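Putative cell adhesion protein (PDB 4GPV) is probably a FimA-like fimbrial subunit that polymerises with its fellows into adhesive pili on the surface of a human gut bacterium. Local coordinates at residues G9-P13 and R56-A60; G174-I178 and V309-G315; D288-T292 and T332-A336. All blocks are in the same frame, centred on the assembly; numbering follows the deposited sequence. Where two conformers were deposited one is given.

Contact 1 of 3, residues G9-P13 and R56-A60; sequences GNNVP and REGGA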
loop_
_atom_site.group_PDB
_atom_site.type_symbol
_atom_site.label_atom_id
_atom_site.label_comp_id
_atom_site.label_asym_id
_atom_site.label_seq_id
_atom_site.Cartn_x
_atom_site.Cartn_y
_atom_site.Cartn_z
ATOM N N GLY A 9 33.421 10.103 -5.951
ATOM C CA GLY A 9 33.461 9.238 -4.781
ATOM C C GLY A 9 34.312 8.004 -5.000
ATOM O O GLY A 9 34.301 7.416 -6.087
ATOM N N ASN A 10 35.027 7.588 -3.952
ATOM C CA ASN A 10 35.931 6.449 -3.998
ATOM C C ASN A 10 35.196 5.110 -4.087
ATOM O O ASN A 10 34.236 4.870 -3.346
ATOM C CB ASN A 10 36.836 6.459 -2.787
ATOM C CG ASN A 10 38.158 5.818 -3.078
ATOM O OD1 ASN A 10 38.266 4.598 -3.113
ATOM N ND2 ASN A 10 39.175 6.628 -3.347
ATOM N N ASN A 11 35.664 4.242 -4.989
ATOM C CA ASN A 11 35.072 2.922 -5.204
ATOM C C ASN A 11 36.083 1.798 -5.092
ATOM O O ASN A 11 35.762 0.654 -5.433
ATOM C CB ASN A 11 34.382 2.880 -6.562
ATOM C CG ASN A 11 33.035 3.549 -6.526
ATOM O OD1 ASN A 11 32.319 3.471 -5.536
ATOM N ND2 ASN A 11 32.653 4.199 -7.604
ATOM N N VAL A 12 37.295 2.102 -4.600
ATOM C CA VAL A 12 38.333 1.074 -4.487
ATOM C C VAL A 12 38.050 0.207 -3.226
ATOM O O VAL A 12 37.567 0.733 -2.216
ATOM C CB VAL A 12 39.790 1.622 -4.540
ATOM C CG1 VAL A 12 39.999 2.565 -5.731
ATOM C CG2 VAL A 12 40.215 2.290 -3.232
ATOM N N PRO A 13 38.321 -1.115 -3.268
ATOM C CA PRO A 13 38.046 -1.938 -2.081
ATOM C C PRO A 13 38.956 -1.576 -0.915
ATOM O O PRO A 13 40.117 -1.187 -1.121
ATOM C CB PRO A 13 38.301 -3.368 -2.563
ATOM C CG PRO A 13 39.177 -3.237 -3.736
ATOM C CD PRO A 13 38.852 -1.928 -4.381
ATOM N N ARG A 56 29.946 1.484 -1.659
ATOM C CA ARG A 56 31.097 2.329 -1.369
ATOM C C ARG A 56 30.691 3.814 -1.565
ATOM O O ARG A 56 29.577 4.086 -2.032
ATOM C CB ARG A 56 32.288 1.924 -2.240
ATOM C CG ARG A 56 32.683 0.485 -1.967
ATOM C CD ARG A 56 33.883 -0.014 -2.740
ATOM N NE ARG A 56 34.095 -1.409 -2.368
ATOM C CZ ARG A 56 34.668 -2.331 -3.132
ATOM N NH1 ARG A 56 35.194 -1.999 -4.308
ATOM N NH2 ARG A 56 34.774 -3.578 -2.705
ATOM N N GLU A 57 31.595 4.756 -1.207
ATOM C CA GLU A 57 31.357 6.204 -1.297
ATOM C C GLU A 57 30.913 6.614 -2.714
ATOM O O GLU A 57 30.003 7.437 -2.858
ATOM C CB GLU A 57 32.627 6.972 -0.861
ATOM C CG GLU A 57 32.542 8.496 -0.890
ATOM C CD GLU A 57 31.506 9.194 -0.028
ATOM O OE1 GLU A 57 31.174 8.676 1.062
ATOM O OE2 GLU A 57 31.059 10.294 -0.427
ATOM N N GLY A 58 31.524 6.019 -3.727
ATOM C CA GLY A 58 31.203 6.321 -5.117
ATOM C C GLY A 58 30.060 5.549 -5.745
ATOM O O GLY A 58 29.911 5.577 -6.970
ATOM N N GLY A 59 29.297 4.832 -4.920
ATOM C CA GLY A 59 28.135 4.064 -5.361
ATOM C C GLY A 59 28.369 2.636 -5.822
ATOM O O GLY A 59 27.393 1.940 -6.074
ATOM N N ALA A 60 29.620 2.158 -5.907
ATOM C CA ALA A 60 29.850 0.768 -6.328
ATOM C C ALA A 60 29.422 -0.218 -5.243
ATOM O O ALA A 60 29.529 0.092 -4.052
ATOM C CB ALA A 60 31.326 0.540 -6.656
#

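Contact 2 of 3, residues G174-I178 and V309-G315; sequences GTITI and VAAGGGG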
loop_
_atom_site.group_PDB
_atom_site.type_symbol
_atom_site.label_atom_id
_atom_site.label_comp_id
_atom_site.label_asym_id
_atom_site.label_seq_id
_atom_site.Cartn_x
_atom_site.Cartn_y
_atom_site.Cartn_z
ATOM N N GLY A 174 -39.359 -2.898 -2.032
ATOM C CA GLY A 174 -40.004 -1.698 -2.566
ATOM C C GLY A 174 -39.833 -1.508 -4.061
ATOM O O GLY A 174 -39.340 -2.402 -4.760
ATOM N N THR A 175 -40.250 -0.333 -4.554
ATOM C CA THR A 175 -40.196 0.047 -5.975
ATOM C C THR A 175 -38.741 0.176 -6.420
ATOM O O THR A 175 -38.392 -0.183 -7.551
ATOM C CB THR A 175 -40.984 1.352 -6.175
ATOM O OG1 THR A 175 -42.338 1.123 -5.768
ATOM C CG2 THR A 175 -40.958 1.839 -7.609
ATOM N N ILE A 176 -37.912 0.720 -5.536
ATOM C CA ILE A 176 -36.486 0.885 -5.764
ATOM C C ILE A 176 -35.794 -0.112 -4.887
ATOM O O ILE A 176 -36.104 -0.202 -3.692
ATOM C CB ILE A 176 -36.025 2.336 -5.503
ATOM C CG1 ILE A 176 -36.810 3.327 -6.412
ATOM C CG2 ILE A 176 -34.493 2.479 -5.662
ATOM C CD1 ILE A 176 -36.837 4.761 -5.884
ATOM N N THR A 177 -34.869 -0.878 -5.482
ATOM C CA THR A 177 -34.101 -1.834 -4.712
ATOM C C THR A 177 -32.618 -1.574 -4.947
ATOM O O THR A 177 -32.207 -1.135 -6.027
ATOM C CB THR A 177 -34.534 -3.282 -4.995
ATOM O OG1 THR A 177 -33.977 -4.131 -3.993
ATOM C CG2 THR A 177 -34.146 -3.773 -6.377
ATOM N N ILE A 178 -31.831 -1.771 -3.892
ATOM C CA ILE A 178 -30.380 -1.623 -3.961
ATOM C C ILE A 178 -29.815 -2.876 -3.370
ATOM O O ILE A 178 -30.260 -3.313 -2.307
ATOM C CB ILE A 178 -29.809 -0.317 -3.305
ATOM C CG1 ILE A 178 -30.336 0.920 -4.051
ATOM C CG2 ILE A 178 -28.263 -0.306 -3.297
ATOM C CD1 ILE A 178 -30.003 2.287 -3.363
ATOM N N VAL A 309 -34.528 3.655 1.064
ATOM C CA VAL A 309 -34.238 3.258 -0.318
ATOM C C VAL A 309 -35.513 3.106 -1.147
ATOM O O VAL A 309 -35.582 3.709 -2.209
ATOM C CB VAL A 309 -33.355 1.989 -0.387
ATOM C CG1 VAL A 309 -33.287 1.426 -1.811
ATOM C CG2 VAL A 309 -31.960 2.293 0.147
ATOM N N ALA A 310 -36.522 2.350 -0.647
ATOM C CA ALA A 310 -37.781 2.124 -1.359
ATOM C C ALA A 310 -38.444 3.441 -1.752
ATOM O O ALA A 310 -39.060 3.501 -2.814
ATOM C CB ALA A 310 -38.728 1.301 -0.501
ATOM N N ALA A 311 -38.229 4.509 -0.937
ATOM C CA ALA A 311 -38.768 5.856 -1.112
ATOM C C ALA A 311 -37.863 6.834 -1.909
ATOM O O ALA A 311 -38.226 7.999 -2.042
ATOM C CB ALA A 311 -39.091 6.455 0.248
ATOM N N GLY A 312 -36.742 6.364 -2.458
ATOM C CA GLY A 312 -35.833 7.196 -3.254
ATOM C C GLY A 312 -34.602 7.771 -2.563
ATOM O O GLY A 312 -33.823 8.509 -3.178
ATOM N N GLY A 313 -34.421 7.451 -1.289
ATOM C CA GLY A 313 -33.257 7.923 -0.545
ATOM C C GLY A 313 -32.115 6.926 -0.622
ATOM O O GLY A 313 -32.266 5.864 -1.223
ATOM N N GLY A 314 -30.968 7.279 -0.037
ATOM C CA GLY A 314 -29.781 6.427 0.016
ATOM C C GLY A 314 -29.261 5.829 -1.284
ATOM O O GLY A 314 -28.724 4.722 -1.266
ATOM N N GLY A 315 -29.379 6.571 -2.385
ATOM C CA GLY A 315 -29.024 6.121 -3.731
ATOM C C GLY A 315 -27.605 6.284 -4.249
ATOM O O GLY A 315 -27.329 5.899 -5.386
#

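Contact 3 of 3, residues D288-T292 and T332-A336; sequences DARHT and TVTAA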
loop_
_atom_site.group_PDB
_atom_site.type_symbol
_atom_site.label_atom_id
_atom_site.label_comp_id
_atom_site.label_asym_id
_atom_site.label_seq_id
_atom_site.Cartn_x
_atom_site.Cartn_y
_atom_site.Cartn_z
ATOM N N ASP A 288 -11.426 16.165 -0.644
ATOM C CA ASP A 288 -12.516 15.243 -0.267
ATOM C C ASP A 288 -12.157 14.542 1.043
ATOM O O ASP A 288 -12.635 14.967 2.100
ATOM C CB ASP A 288 -12.850 14.246 -1.398
ATOM C CG ASP A 288 -14.202 13.558 -1.266
ATOM O OD1 ASP A 288 -15.111 14.149 -0.642
ATOM O OD2 ASP A 288 -14.364 12.433 -1.827
ATOM N N ALA A 289 -11.293 13.522 0.993
ATOM C CA ALA A 289 -10.851 12.817 2.203
ATOM C C ALA A 289 -9.985 13.688 3.093
ATOM O O ALA A 289 -9.862 13.379 4.277
ATOM C CB ALA A 289 -10.060 11.575 1.811
ATOM N N ARG A 290 -9.347 14.756 2.523
ATOM C CA ARG A 290 -8.385 15.649 3.195
ATOM C C ARG A 290 -7.077 14.870 3.428
ATOM O O ARG A 290 -6.252 15.221 4.274
ATOM C CB ARG A 290 -8.928 16.296 4.499
ATOM C CG ARG A 290 -10.270 17.026 4.343
ATOM C CD ARG A 290 -10.102 18.490 3.985
ATOM N NE ARG A 290 -11.247 18.998 3.227
ATOM C CZ ARG A 290 -11.219 20.075 2.445
ATOM N NH1 ARG A 290 -10.095 20.769 2.299
ATOM N NH2 ARG A 290 -12.311 20.462 1.800
ATOM N N HIS A 291 -6.875 13.807 2.638
ATOM C CA HIS A 291 -5.708 12.942 2.644
ATOM C C HIS A 291 -5.488 12.345 1.299
ATOM O O HIS A 291 -6.427 11.819 0.706
ATOM C CB HIS A 291 -5.821 11.748 3.634
ATOM C CG HIS A 291 -6.080 12.112 5.056
ATOM N ND1 HIS A 291 -5.054 12.350 5.932
ATOM C CD2 HIS A 291 -7.258 12.255 5.703
ATOM C CE1 HIS A 291 -5.632 12.632 7.088
ATOM N NE2 HIS A 291 -6.959 12.586 6.992
ATOM N N THR A 292 -4.228 12.329 0.856
ATOM C CA THR A 292 -3.852 11.551 -0.311
ATOM C C THR A 292 -3.208 10.281 0.263
ATOM O O THR A 292 -3.165 10.125 1.495
ATOM C CB THR A 292 -2.994 12.336 -1.309
ATOM O OG1 THR A 292 -1.804 12.758 -0.646
ATOM C CG2 THR A 292 -3.732 13.547 -1.888
ATOM N N THR A 332 -15.777 9.738 7.242
ATOM C CA THR A 332 -14.661 10.238 8.043
ATOM C C THR A 332 -13.444 9.461 7.617
ATOM O O THR A 332 -13.531 8.244 7.399
ATOM C CB THR A 332 -14.857 10.187 9.567
ATOM O OG1 THR A 332 -14.748 8.840 10.028
ATOM C CG2 THR A 332 -16.139 10.894 10.045
ATOM N N VAL A 333 -12.321 10.158 7.436
ATOM C CA VAL A 333 -11.058 9.498 7.056
ATOM C C VAL A 333 -10.026 9.918 8.062
ATOM O O VAL A 333 -9.815 11.127 8.259
ATOM C CB VAL A 333 -10.561 9.760 5.612
ATOM C CG1 VAL A 333 -9.264 8.979 5.311
ATOM C CG2 VAL A 333 -11.630 9.432 4.587
ATOM N N THR A 334 -9.417 8.944 8.722
ATOM C CA THR A 334 -8.331 9.249 9.643
ATOM C C THR A 334 -7.092 8.512 9.164
ATOM O O THR A 334 -7.199 7.440 8.540
ATOM C CB THR A 334 -8.658 8.967 11.106
ATOM O OG1 THR A 334 -8.908 7.580 11.276
ATOM C CG2 THR A 334 -9.801 9.843 11.648
ATOM N N ALA A 335 -5.928 9.102 9.416
ATOM C CA ALA A 335 -4.665 8.516 9.007
ATOM C C ALA A 335 -3.821 8.291 10.235
ATOM O O ALA A 335 -3.737 9.177 11.076
ATOM C CB ALA A 335 -3.939 9.432 8.043
ATOM N N ALA A 336 -3.200 7.123 10.344
ATOM C CA ALA A 336 -2.298 6.830 11.441
ATOM C C ALA A 336 -0.972 6.358 10.870
ATOM O O ALA A 336 -0.913 5.917 9.702
ATOM C CB ALA A 336 -2.894 5.758 12.354
#

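Contact 1 of 3, residues G9-P13 and R56-A60
Asn-11 lays its carboxamide against the type I beta turn that runs from Arg-56 to Gly-59, where it makes two side-chain hydrogen bonds. CG stands beside the backbone N (chi1 -79°), which brings both ends of the amide to main-chain atoms of the turn. OD1 of Asn-11 accepts from Ala-60 N at 3.0 Å, while its ND2 gives a hydrogen to Gly-58 O at 3.1 Å; an asparagine side chain can do both at once. Each donor lies well above the plane of the carbonyl it approaches. The backbone adds a third bond, Gly-58 N to Asn-10 O at 3.0 Å. The side of Gly-58 that faces Gly-9 O and the Asn-11 amide is filled, which suits a residue without a side chain; its CA-H meets Gly-9 O, with CA 3.4 Å from that oxygen. Gly-59 takes a positive phi (88°), which glycine accepts readily. Ala-60 tucks its small methyl 3.3 Å from Asn-11 OD1.

Arg-56 belongs to the same well-packed part. Its extended chain lets NH1 donate to Asn-11 O at 2.9 Å, the acceptor lying in the guanidinium plane, and Pro-13 CA sits 3.5 Å over the centre of one guanidinium face.

The solvent side is looser. Gly-9, Asn-10, Val-12 and Glu-57 are exposed and lightly covered; Asn-10 turns its OD1 back to Val-12 N, forming an Asx turn.

Asp-62 holds the arginine that grips Asn-11 O, through a salt bridge to NE. The modelled N-terminus, ahead of strand 18-24, thus lies over the connection between strands 50-56 and 66-68.

Contact 2 of 3, residues G174-I178 and V309-G315
Val-309 meets Ile-178 through its CG1 methyl, which lies 3.7 Å from Ile-178 CD1. That branch stands anti to the backbone N (chi1 169°), and this rotation carries it up to the strand; the same methyl is 4.2 Å from Ile-176 CG2, so one valine branch serves two isoleucines. Ile-178 CD1 goes on to Gly-314 O, 3.5 Å away. Ile-176 sends its own CD1 to Gly-312 CA at 3.7 Å, and its CB rests 3.6 Å from Val-309 O. At the end of the segment, Ala-310 CB packs 3.9 Å from Gly-174 CA, a place where the bare glycine leaves room for the methyl.

Behind this first shell stand the backbone shapes. The alternation of strand 176-193 turns Ile-176 and Ile-178 to the loop and Thr-177 to the far side. On the loop side, a type I turn from Val-309 to Gly-312 is closed by Gly-312 N to Val-309 O at 2.9 Å. Gly-312, which ends the turn, and Gly-314 beyond it have positive phi (98° and 52°), conformations that glycine adopts easily and that wrap the chain around the ends of both isoleucines. Farther out, Val-309 pairs its backbone with Lys-169, and Ile-178 also touches Ile-278 and Tyr-280 of strand 274-283.

Between the two segments, branched aliphatic side chains meet methyls, bare glycine backbone and two carbonyl oxygens, of which Gly-314 O is hydrogen-bonded by Tyr-280 OH. Shape and exclusion of water, rather than directed polar bonds, therefore probably hold these two segments together.

Contact 3 of 3, residues D288-T292 and T332-A336
His-291 and Ala-289 pack on one face of strand 329-343, within the beta-rich C-terminal domain of this FimA-like protein, which belongs to the transthyretin clan. The loop that holds them joins strands 274-283 and 297-306, so the contact brings the link between the two sheets against a strand of one of them.

Apolar packing joins Ala-289 and Val-333. The strand's alternation turns Val-333 and Ala-335 to the loop, while Thr-332 and Thr-334 face away and are exposed, as suits their hydroxyls. Val-333 directs its CG2 branch to Ala-289 CB, 3.8 Å away. Ala-289 is buried, and its small methyl suits the closeness of Val-333; both also touch Ile-282 and Phe-284.

The His-291 ring supplies the other large part of the contact. CG is held beside its own backbone N (chi1 -57°), and the ring is thereby swung over to the strand. Its CD2 comes to 3.9 Å from CG1 of Val-333, the branch that stands anti to the valine's backbone N (chi1 -178°), while CE1 lies by the methyl of Ala-335. An imidazole is broad enough to touch both residues, which stand two apart on the same side of the strand.

Backbone pairing fixes the frame: Thr-332, Thr-334 and Ala-336 bond to Thr-302, Thr-300 and Ser-298 of strand 297-306, whose Tyr-299 touches both His-291 and Ala-335. Across the contact, His-291 CE1 comes to 3.7 Å from Ala-335 CB.

How the contacts relate
The three contacts are spread along an elongated chain. Contact 1 and contact 2 lie on opposite sides of its centre, with their own centres about 68 Å apart; contact 3 is nearer the middle, about 43 Å from contact 1 and 29 Å from contact 2, centre to centre. None touches another, and even contacts 2 and 3 keep about 15 Å between nearest atoms. In sequence, contact 1 closes before the others open, whereas contacts 2 and 3 alternate their segments within the FimA-like C-terminal domain. Strand 297-306 connects contacts 3 and 2, following the loop of 288-292 and leading to that of 309-315.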